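Local coordinates for hypothetical protein (Legionella pneumophila subsp. pneumophila, PDB 4G2A) that is of unknown function but has been put forward as a putative nutrient-binding protein, joining a DUF4424 region to a C-terminal YARHG domain, at residues L266-Y277 with N308-I318. Residues are numbered along the deposited sequence; the frame is centred on the assembly and turned at random.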
ATOM      1  N   LEU A 266       1.824  17.727  28.356  1.00 37.78           N
ATOM      2  CA  LEU A 266       0.370  17.747  28.422  1.00 35.03           C
ATOM      3  C   LEU A 266      -0.225  18.809  27.477  1.00 38.37           C
ATOM      4  O   LEU A 266      -1.284  18.567  26.890  1.00 37.39           O
ATOM      5  CB  LEU A 266      -0.147  17.943  29.852  1.00 35.45           C
ATOM      6  CG  LEU A 266      -1.672  17.738  30.031  1.00 38.36           C
ATOM      7  CD1 LEU A 266      -2.073  16.282  29.832  1.00 38.23           C
ATOM      8  CD2 LEU A 266      -2.150  18.231  31.370  1.00 38.80           C
ATOM      9  N   ARG A 267       0.447  19.959  27.318  1.00 36.07           N
ATOM     10  CA  ARG A 267      -0.027  21.022  26.426  1.00 35.99           C
ATOM     11  C   ARG A 267       0.076  20.539  24.967  1.00 39.43           C
ATOM     12  O   ARG A 267      -0.893  20.676  24.229  1.00 39.56           O
ATOM     13  CB  ARG A 267       0.747  22.336  26.662  1.00 37.61           C
ATOM     14  CG  ARG A 267       0.535  23.414  25.606  1.00 41.75           C
ATOM     15  CD  ARG A 267       0.948  24.766  26.140  1.00 43.84           C
ATOM     16  NE  ARG A 267       0.970  25.817  25.119  1.00 38.83           N
ATOM     17  CZ  ARG A 267      -0.109  26.432  24.642  1.00 48.14           C
ATOM     18  NH1 ARG A 267      -1.320  26.067  25.043  1.00 27.48           N
ATOM     19  NH2 ARG A 267       0.015  27.396  23.741  1.00 35.00           N
ATOM     20  N   PHE A 268       1.205  19.912  24.587  1.00 35.64           N
ATOM     21  CA  PHE A 268       1.415  19.352  23.240  1.00 34.64           C
ATOM     22  C   PHE A 268       0.470  18.174  22.971  1.00 36.85           C
ATOM     23  O   PHE A 268      -0.068  18.109  21.870  1.00 36.74           O
ATOM     24  CB  PHE A 268       2.881  18.932  23.009  1.00 37.71           C
ATOM     25  CG  PHE A 268       3.887  20.066  23.002  1.00 41.68           C
ATOM     26  CD1 PHE A 268       3.566  21.309  22.449  1.00 45.13           C
ATOM     27  CD2 PHE A 268       5.173  19.879  23.498  1.00 46.07           C
ATOM     28  CE1 PHE A 268       4.506  22.346  22.418  1.00 48.57           C
ATOM     29  CE2 PHE A 268       6.120  20.914  23.452  1.00 50.92           C
ATOM     30  CZ  PHE A 268       5.776  22.141  22.919  1.00 49.28           C
ATOM     31  N   LEU A 269       0.215  17.297  23.976  1.00 31.11           N
ATOM     32  CA  LEU A 269      -0.700  16.159  23.824  1.00 29.80           C
ATOM     33  C   LEU A 269      -2.117  16.616  23.518  1.00 33.68           C
ATOM     34  O   LEU A 269      -2.754  16.051  22.619  1.00 33.53           O
ATOM     35  CB  LEU A 269      -0.711  15.242  25.071  1.00 30.34           C
ATOM     36  CG  LEU A 269      -1.786  14.132  25.094  1.00 33.50           C
ATOM     37  CD1 LEU A 269      -1.572  13.108  23.966  1.00 32.71           C
ATOM     38  CD2 LEU A 269      -1.830  13.445  26.415  1.00 35.45           C
ATOM     39  N   ARG A 270      -2.615  17.611  24.282  1.00 30.54           N
ATOM     40  CA  ARG A 270      -3.952  18.172  24.129  1.00 30.05           C
ATOM     41  C   ARG A 270      -4.146  18.785  22.751  1.00 34.15           C
ATOM     42  O   ARG A 270      -5.192  18.588  22.133  1.00 33.65           O
ATOM     43  CB  ARG A 270      -4.200  19.254  25.205  1.00 32.07           C
ATOM     44  CG  ARG A 270      -5.484  20.078  24.996  1.00 36.46           C
ATOM     45  CD  ARG A 270      -5.552  21.347  25.835  1.00 38.68           C
ATOM     46  NE  ARG A 270      -5.430  21.093  27.271  1.00 33.55           N
ATOM     47  CZ  ARG A 270      -6.392  20.594  28.048  1.00 50.41           C
ATOM     48  NH1 ARG A 270      -7.576  20.262  27.529  1.00 32.70           N
ATOM     49  NH2 ARG A 270      -6.175  20.406  29.343  1.00 39.85           N
ATOM     50  N   ASN A 271      -3.169  19.581  22.309  1.00 30.97           N
ATOM     51  CA  ASN A 271      -3.257  20.316  21.068  1.00 30.97           C
ATOM     52  C   ASN A 271      -3.055  19.417  19.834  1.00 36.04           C
ATOM     53  O   ASN A 271      -3.628  19.728  18.785  1.00 35.74           O
ATOM     54  CB  ASN A 271      -2.320  21.500  21.114  1.00 29.98           C
ATOM     55  CG  ASN A 271      -2.929  22.602  21.957  1.00 41.73           C
ATOM     56  OD1 ASN A 271      -3.832  23.310  21.514  1.00 31.70           O
ATOM     57  ND2 ASN A 271      -2.544  22.703  23.223  1.00 32.27           N
ATOM     58  N   THR A 272      -2.375  18.242  20.000  1.00 32.50           N
ATOM     59  CA  THR A 272      -2.162  17.222  18.961  1.00 31.41           C
ATOM     60  C   THR A 272      -3.537  16.615  18.555  1.00 35.22           C
ATOM     61  O   THR A 272      -3.724  16.222  17.392  1.00 34.73           O
ATOM     62  CB  THR A 272      -1.172  16.178  19.499  1.00 34.99           C
ATOM     63  OG1 THR A 272       0.108  16.786  19.570  1.00 33.80           O
ATOM     64  CG2 THR A 272      -1.068  14.905  18.640  1.00 32.64           C
ATOM     65  N   ILE A 273      -4.491  16.570  19.519  1.00 30.08           N
ATOM     66  CA  ILE A 273      -5.847  16.040  19.337  1.00 29.16           C
ATOM     67  C   ILE A 273      -6.563  16.849  18.239  1.00 35.69           C
ATOM     68  O   ILE A 273      -7.266  16.261  17.417  1.00 35.59           O
ATOM     69  CB  ILE A 273      -6.645  16.013  20.685  1.00 30.55           C
ATOM     70  CG1 ILE A 273      -5.993  15.042  21.698  1.00 29.35           C
ATOM     71  CG2 ILE A 273      -8.116  15.627  20.469  1.00 31.52           C
ATOM     72  CD1 ILE A 273      -6.446  15.186  23.151  1.00 26.21           C
ATOM     73  N   TYR A 274      -6.298  18.175  18.189  1.00 32.65           N
ATOM     74  CA  TYR A 274      -6.855  19.133  17.236  1.00 33.19           C
ATOM     75  C   TYR A 274      -5.993  19.273  15.975  1.00 35.68           C
ATOM     76  O   TYR A 274      -6.542  19.490  14.900  1.00 35.34           O
ATOM     77  CB  TYR A 274      -6.963  20.516  17.906  1.00 35.45           C
ATOM     78  CG  TYR A 274      -7.802  20.540  19.159  1.00 36.28           C
ATOM     79  CD1 TYR A 274      -9.178  20.723  19.094  1.00 38.42           C
ATOM     80  CD2 TYR A 274      -7.211  20.464  20.417  1.00 36.46           C
ATOM     81  CE1 TYR A 274      -9.951  20.809  20.247  1.00 38.64           C
ATOM     82  CE2 TYR A 274      -7.983  20.500  21.581  1.00 37.04           C
ATOM     83  CZ  TYR A 274      -9.354  20.676  21.489  1.00 45.39           C
ATOM     84  OH  TYR A 274     -10.139  20.739  22.615  1.00 49.68           O
ATOM     85  N   ALA A 275      -4.642  19.202  16.126  1.00 32.35           N
ATOM     86  CA  ALA A 275      -3.623  19.314  15.059  1.00 32.40           C
ATOM     87  C   ALA A 275      -3.760  18.183  14.052  1.00 36.67           C
ATOM     88  O   ALA A 275      -3.370  18.324  12.895  1.00 37.67           O
ATOM     89  CB  ALA A 275      -2.237  19.304  15.661  1.00 32.80           C
ATOM     90  N   GLN A 276      -4.341  17.068  14.520  1.00 32.98           N
ATOM     91  CA  GLN A 276      -4.736  15.840  13.820  1.00 32.98           C
ATOM     92  C   GLN A 276      -5.593  16.196  12.593  1.00 37.16           C
ATOM     93  O   GLN A 276      -5.465  15.557  11.557  1.00 37.76           O
ATOM     94  CB  GLN A 276      -5.574  14.983  14.826  1.00 33.18           C
ATOM     95  CG  GLN A 276      -5.934  13.568  14.386  1.00 39.64           C
ATOM     96  CD  GLN A 276      -7.032  12.903  15.196  1.00 55.06           C
ATOM     97  OE1 GLN A 276      -7.673  11.944  14.736  1.00 57.44           O
ATOM     98  NE2 GLN A 276      -7.303  13.381  16.405  1.00 34.55           N
ATOM     99  N   TYR A 277      -6.468  17.220  12.724  1.00 33.26           N
ATOM    100  CA  TYR A 277      -7.391  17.653  11.673  1.00 34.57           C
ATOM    101  C   TYR A 277      -6.945  18.956  10.979  1.00 39.04           C
ATOM    102  O   TYR A 277      -7.660  19.502  10.139  1.00 41.10           O
ATOM    103  CB  TYR A 277      -8.805  17.801  12.270  1.00 35.64           C
ATOM    104  CG  TYR A 277      -9.283  16.537  12.959  1.00 35.15           C
ATOM    105  CD1 TYR A 277      -9.586  15.391  12.224  1.00 38.22           C
ATOM    106  CD2 TYR A 277      -9.402  16.475  14.345  1.00 32.96           C
ATOM    107  CE1 TYR A 277     -10.003  14.220  12.849  1.00 38.00           C
ATOM    108  CE2 TYR A 277      -9.809  15.308  14.982  1.00 32.71           C
ATOM    109  CZ  TYR A 277     -10.127  14.187  14.226  1.00 42.34           C
ATOM    110  OH  TYR A 277     -10.547  13.022  14.817  1.00 46.06           O
ATOM    111  N   ASN A 308     -13.856  13.282  16.964  1.00 39.50           N
ATOM    112  CA  ASN A 308     -14.626  12.058  17.087  1.00 40.45           C
ATOM    113  C   ASN A 308     -14.744  11.668  18.574  1.00 44.36           C
ATOM    114  O   ASN A 308     -14.267  12.402  19.445  1.00 41.75           O
ATOM    115  CB  ASN A 308     -14.023  10.928  16.201  1.00 39.23           C
ATOM    116  CG  ASN A 308     -12.663  10.369  16.573  1.00 51.18           C
ATOM    117  OD1 ASN A 308     -12.192  10.471  17.700  1.00 47.42           O
ATOM    118  ND2 ASN A 308     -12.054   9.633  15.658  1.00 43.16           N
ATOM    119  N   GLU A 309     -15.411  10.532  18.852  1.00 43.72           N
ATOM    120  CA  GLU A 309     -15.668  10.028  20.205  1.00 43.41           C
ATOM    121  C   GLU A 309     -14.373   9.712  20.964  1.00 44.24           C
ATOM    122  O   GLU A 309     -14.311   9.974  22.161  1.00 42.87           O
ATOM    123  CB  GLU A 309     -16.600   8.800  20.158  1.00 47.00           C
ATOM    124  CG  GLU A 309     -18.030   9.184  19.794  1.00 65.03           C
ATOM    125  CD  GLU A 309     -19.032   8.061  19.581  1.00107.14           C
ATOM    126  OE1 GLU A 309     -19.023   7.088  20.373  1.00116.22           O
ATOM    127  OE2 GLU A 309     -19.870   8.186  18.657  1.00104.90           O
ATOM    128  N   GLU A 310     -13.337   9.189  20.268  1.00 40.43           N
ATOM    129  CA  GLU A 310     -12.037   8.858  20.865  1.00 39.02           C
ATOM    130  C   GLU A 310     -11.337  10.122  21.362  1.00 39.04           C
ATOM    131  O   GLU A 310     -10.831  10.132  22.485  1.00 38.77           O
ATOM    132  CB  GLU A 310     -11.133   8.100  19.869  1.00 41.14           C
ATOM    133  CG  GLU A 310     -11.521   6.652  19.612  1.00 53.73           C
ATOM    134  CD  GLU A 310     -12.802   6.455  18.828  1.00 85.61           C
ATOM    135  OE1 GLU A 310     -12.818   6.782  17.619  1.00 88.03           O
ATOM    136  OE2 GLU A 310     -13.802   6.010  19.437  1.00 89.25           O
ATOM    137  N   ASP A 311     -11.329  11.184  20.530  1.00 33.20           N
ATOM    138  CA  ASP A 311     -10.756  12.501  20.817  1.00 31.72           C
ATOM    139  C   ASP A 311     -11.369  13.086  22.071  1.00 33.23           C
ATOM    140  O   ASP A 311     -10.646  13.444  22.987  1.00 33.55           O
ATOM    141  CB  ASP A 311     -11.001  13.455  19.638  1.00 34.72           C
ATOM    142  CG  ASP A 311     -10.469  12.996  18.288  1.00 54.05           C
ATOM    143  OD1 ASP A 311      -9.528  12.165  18.260  1.00 58.55           O
ATOM    144  OD2 ASP A 311     -11.005  13.444  17.263  1.00 59.90           O
ATOM    145  N   LYS A 312     -12.706  13.135  22.119  1.00 29.27           N
ATOM    146  CA  LYS A 312     -13.529  13.628  23.228  1.00 29.19           C
ATOM    147  C   LYS A 312     -13.255  12.831  24.534  1.00 33.70           C
ATOM    148  O   LYS A 312     -13.107  13.452  25.586  1.00 32.70           O
ATOM    149  CB  LYS A 312     -15.016  13.584  22.845  1.00 31.55           C
ATOM    150  CG  LYS A 312     -15.342  14.548  21.718  1.00 42.37           C
ATOM    151  CD  LYS A 312     -16.651  14.240  21.031  1.00 52.66           C
ATOM    152  CE  LYS A 312     -16.916  15.246  19.934  1.00 62.57           C
ATOM    153  NZ  LYS A 312     -17.965  14.784  18.985  1.00 71.49           N
ATOM    154  N   LYS A 313     -13.113  11.485  24.449  1.00 31.20           N
ATOM    155  CA  LYS A 313     -12.768  10.630  25.604  1.00 31.65           C
ATOM    156  C   LYS A 313     -11.384  10.987  26.161  1.00 35.35           C
ATOM    157  O   LYS A 313     -11.219  11.032  27.383  1.00 35.78           O
ATOM    158  CB  LYS A 313     -12.820   9.132  25.256  1.00 34.42           C
ATOM    159  CG  LYS A 313     -14.216   8.551  25.212  1.00 47.25           C
ATOM    160  CD  LYS A 313     -14.183   7.077  24.823  1.00 54.62           C
ATOM    161  CE  LYS A 313     -15.556   6.464  24.914  1.00 61.17           C
ATOM    162  NZ  LYS A 313     -15.521   4.995  24.698  1.00 71.32           N
ATOM    163  N   LEU A 314     -10.401  11.268  25.276  1.00 30.93           N
ATOM    164  CA  LEU A 314      -9.059  11.664  25.724  1.00 29.34           C
ATOM    165  C   LEU A 314      -9.095  13.044  26.392  1.00 32.34           C
ATOM    166  O   LEU A 314      -8.485  13.215  27.460  1.00 33.55           O
ATOM    167  CB  LEU A 314      -8.011  11.613  24.603  1.00 28.18           C
ATOM    168  CG  LEU A 314      -6.542  11.869  25.029  1.00 32.26           C
ATOM    169  CD1 LEU A 314      -6.139  11.065  26.272  1.00 31.66           C
ATOM    170  CD2 LEU A 314      -5.593  11.563  23.884  1.00 36.92           C
ATOM    171  N   LEU A 315      -9.845  13.997  25.817  1.00 27.63           N
ATOM    172  CA  LEU A 315      -9.996  15.339  26.412  1.00 27.33           C
ATOM    173  C   LEU A 315     -10.682  15.268  27.759  1.00 32.62           C
ATOM    174  O   LEU A 315     -10.328  16.026  28.660  1.00 32.22           O
ATOM    175  CB  LEU A 315     -10.759  16.291  25.478  1.00 26.69           C
ATOM    176  CG  LEU A 315      -9.941  16.733  24.255  1.00 29.92           C
ATOM    177  CD1 LEU A 315     -10.850  17.198  23.124  1.00 29.65           C
ATOM    178  CD2 LEU A 315      -8.866  17.770  24.647  1.00 28.56           C
ATOM    179  N   SER A 316     -11.635  14.316  27.910  1.00 30.77           N
ATOM    180  CA  SER A 316     -12.364  14.094  29.155  1.00 29.97           C
ATOM    181  C   SER A 316     -11.406  13.494  30.216  1.00 34.75           C
ATOM    182  O   SER A 316     -11.473  13.885  31.382  1.00 36.41           O
ATOM    183  CB  SER A 316     -13.582  13.208  28.917  1.00 28.24           C
ATOM    184  OG  SER A 316     -14.276  12.964  30.132  1.00 31.41           O
HETATM  185  N   MSE A 317     -10.498  12.595  29.798  1.00 29.57           N
HETATM  186  CA  MSE A 317      -9.486  11.973  30.666  1.00 30.63           C
HETATM  187  C   MSE A 317      -8.472  13.009  31.173  1.00 32.72           C
HETATM  188  O   MSE A 317      -8.143  13.017  32.361  1.00 32.02           O
HETATM  189  CB  MSE A 317      -8.758  10.848  29.936  1.00 33.94           C
HETATM  190  CG  MSE A 317      -9.480   9.517  29.971  1.00 43.64           C
HETATM  191 SE   MSE A 317      -8.477   8.206  28.901  0.75 54.79          SE
HETATM  192  CE  MSE A 317      -9.216   6.507  29.645  1.00 53.81           C
ATOM    193  N   ILE A 318      -8.028  13.920  30.285  1.00 29.03           N
ATOM    194  CA  ILE A 318      -7.099  14.999  30.630  1.00 29.21           C
ATOM    195  C   ILE A 318      -7.760  15.902  31.688  1.00 33.43           C
ATOM    196  O   ILE A 318      -7.124  16.225  32.695  1.00 35.08           O
ATOM    197  CB  ILE A 318      -6.615  15.771  29.361  1.00 30.79           C
ATOM    198  CG1 ILE A 318      -5.779  14.860  28.454  1.00 29.72           C
ATOM    199  CG2 ILE A 318      -5.841  17.060  29.718  1.00 31.57           C
ATOM    200  CD1 ILE A 318      -5.712  15.323  26.973  1.00 29.87           C
TER
HETATM  201  O   HOH W   1      -9.865  18.723  28.745  1.00 29.17           O
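Ile273 drives its CD1 methyl into a hole formed by Asp311, Leu314, Leu315 and Ile318, ending 3.8 Å from Leu314 CD2. A beta-branched residue suits this place because it presents two surfaces: with CG1 beside the backbone N (chi1 -64°) and the chain then extended to CD1, the leucines receive one branch, while CG2 lies alongside the Asp311 CB methylene. The reciprocal knob is Ile318, set among Leu266, Leu269, Arg270 and Ile273; its CD1 meets Ile273 CD1 at 3.9 Å and its CG2 meets Leu266 CD1. Leu269 touches Leu314 and Ile318 with its methyls and also packs on Val244 and Trp248 of helix 236-250.

Nearer the surface, longer amphipathic residues take over. The hydroxyl end of Tyr274 reaches Leu315 CD1 (3.6 Å). Arg270, bent at chi3, lays its aliphatic part across Leu315 and brings NH2 obliquely against Ile318 CG2 (3.4 Å); a water in the guanidinium plane links Arg270 NH1 to the backbone O of Leu315.

At the other end, the buried carboxylate of Asp311 gathers three donors. Tyr277 OH gives a short bond to the syn lone pair of OD2 (2.5 Å), which also accepts the backbone N of Asn308, the N-cap residue, from above the carboxylate plane. OD1 takes a nearly straight bond from Gln276 NE2 (3.1 Å, 176°), with amide and carboxylate almost perpendicular. Arg241 bonds both Gln276 OE1 and Tyr277 OH, placing a positive charge that would probably stabilise the carboxylate.

The two helices run antiparallel at 160°, their axes 10.5 Å apart, and their mutual knobs-into-holes packing, with the polar cluster of Asp311 at one end, is that of an antiparallel helix pair, not consecutive in sequence, within the all-helical C-terminal part containing the YARHG domain.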